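Local coordinates for protein beta-galactosidase (Bacillus circulans subsp. alkalophilus, PDB 3TTY) that hydrolyses terminal beta-galactose residues from beta-galactosides as a glycoside hydrolase built on a TIM barrel, binding galactose in its pocket, at residues 153-157 / 158-162. Numbering follows the deposited sequence.
Sequences GYCYC and DNCEK. With ZN (zinc ion), chain G.
C155, C157 and C160 close on one zinc ion through their sulfurs, forming a Cys4 site that C115 completes; C157 and C160 make a CxxC pair, and the site lies beyond barrel strand 142-146, where the loop enters helix 158-172. Metal coordination is the main evidence: SG of C155, C157 and C160 stand 2.4, 2.5 and 2.3 Å from the zinc. The torsions bring the thiolates together. C155 holds SG opposite its backbone N (chi1 -180°), whereas C160, in the first turn of the helix, keeps SG beside its own N (chi1 -77°).

Amide-to-sulfur hydrogen bonds form a second layer. C157 occupies the N-cap, and its SG accepts from N of C160 at 3.5 Å with a nearly straight N-H...S angle of 163°. N of C157 likewise donates to SG of C155. Such bonds would be expected to temper the negative charge on the sulfurs.

Among the side chains, OE1 of E161 hydrogen-bonds N of A199 and forms a salt bridge with K107 of a second subunit. Backbone bonding starts the helix: main-chain N of E161 returns to the cap residue, donating to O of C157 at 2.9 Å.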
# COMPACT_ATOMS: atom_id res chain seq x y z
N GLY A 153 10.16 0.22 -19.46
CA GLY A 153 10.78 0.32 -18.16
C GLY A 153 11.95 1.30 -18.16
O GLY A 153 12.60 1.50 -19.18
N TYR A 154 12.22 1.90 -17.00
CA TYR A 154 13.33 2.84 -16.89
C TYR A 154 14.48 2.21 -16.12
O TYR A 154 14.27 1.28 -15.34
CB TYR A 154 12.90 4.10 -16.17
CG TYR A 154 11.90 4.91 -16.93
CD1 TYR A 154 11.89 4.91 -18.31
CD2 TYR A 154 10.94 5.66 -16.27
CE1 TYR A 154 10.97 5.65 -19.02
CE2 TYR A 154 10.01 6.40 -16.96
CZ TYR A 154 10.03 6.39 -18.34
OH TYR A 154 9.10 7.13 -19.04
N CYS A 155 15.68 2.72 -16.37
CA CYS A 155 16.88 2.29 -15.67
C CYS A 155 17.52 3.52 -15.02
O CYS A 155 17.45 4.62 -15.56
CB CYS A 155 17.86 1.64 -16.63
SG CYS A 155 19.39 1.06 -15.83
N TYR A 156 18.14 3.31 -13.86
CA TYR A 156 18.75 4.39 -13.09
C TYR A 156 20.18 4.05 -12.72
O TYR A 156 20.69 4.56 -11.72
CB TYR A 156 17.93 4.66 -11.84
CG TYR A 156 16.48 5.00 -12.14
CD1 TYR A 156 16.08 6.31 -12.39
CD2 TYR A 156 15.51 3.99 -12.20
CE1 TYR A 156 14.77 6.62 -12.67
CE2 TYR A 156 14.18 4.29 -12.48
CZ TYR A 156 13.82 5.61 -12.71
OH TYR A 156 12.53 5.92 -13.00
N CYS A 157 20.83 3.20 -13.51
CA CYS A 157 22.20 2.76 -13.20
C CYS A 157 23.24 3.86 -13.48
O CYS A 157 22.92 4.93 -14.00
CB CYS A 157 22.57 1.48 -13.98
SG CYS A 157 23.05 1.75 -15.74
N ASP A 158 24.48 3.59 -13.13
CA ASP A 158 25.57 4.53 -13.40
C ASP A 158 25.74 4.95 -14.87
O ASP A 158 26.01 6.11 -15.16
CB ASP A 158 26.87 3.96 -12.90
CG ASP A 158 27.46 4.78 -11.82
OD1 ASP A 158 27.01 4.61 -10.66
OD2 ASP A 158 28.32 5.64 -12.14
N ASN A 159 25.61 3.99 -15.78
CA ASN A 159 25.75 4.28 -17.19
C ASN A 159 24.64 5.18 -17.72
O ASN A 159 24.89 6.09 -18.52
CB ASN A 159 25.89 2.98 -18.00
CG ASN A 159 27.23 2.30 -17.75
OD1 ASN A 159 28.21 2.96 -17.40
ND2 ASN A 159 27.27 0.99 -17.90
N CYS A 160 23.42 4.93 -17.27
CA CYS A 160 22.31 5.79 -17.65
C CYS A 160 22.54 7.17 -17.06
O CYS A 160 22.30 8.17 -17.72
CB CYS A 160 20.97 5.22 -17.21
SG CYS A 160 20.39 3.88 -18.28
N GLU A 161 23.04 7.21 -15.83
CA GLU A 161 23.23 8.49 -15.16
C GLU A 161 24.26 9.33 -15.91
O GLU A 161 24.02 10.50 -16.22
CB GLU A 161 23.65 8.27 -13.70
CG GLU A 161 23.48 9.49 -12.83
CD GLU A 161 23.42 9.14 -11.35
OE1 GLU A 161 22.36 9.37 -10.73
OE2 GLU A 161 24.44 8.62 -10.82
N LYS A 162 25.41 8.72 -16.23
CA LYS A 162 26.43 9.41 -17.00
C LYS A 162 25.92 9.83 -18.38
O LYS A 162 26.23 10.91 -18.87
CB LYS A 162 27.67 8.54 -17.19
CG LYS A 162 28.40 8.17 -15.92
CD LYS A 162 29.55 7.28 -16.30
CE LYS A 162 30.20 6.60 -15.13
NZ LYS A 162 31.11 5.54 -15.67
ZN ZN G . 21.07 1.92 -17.28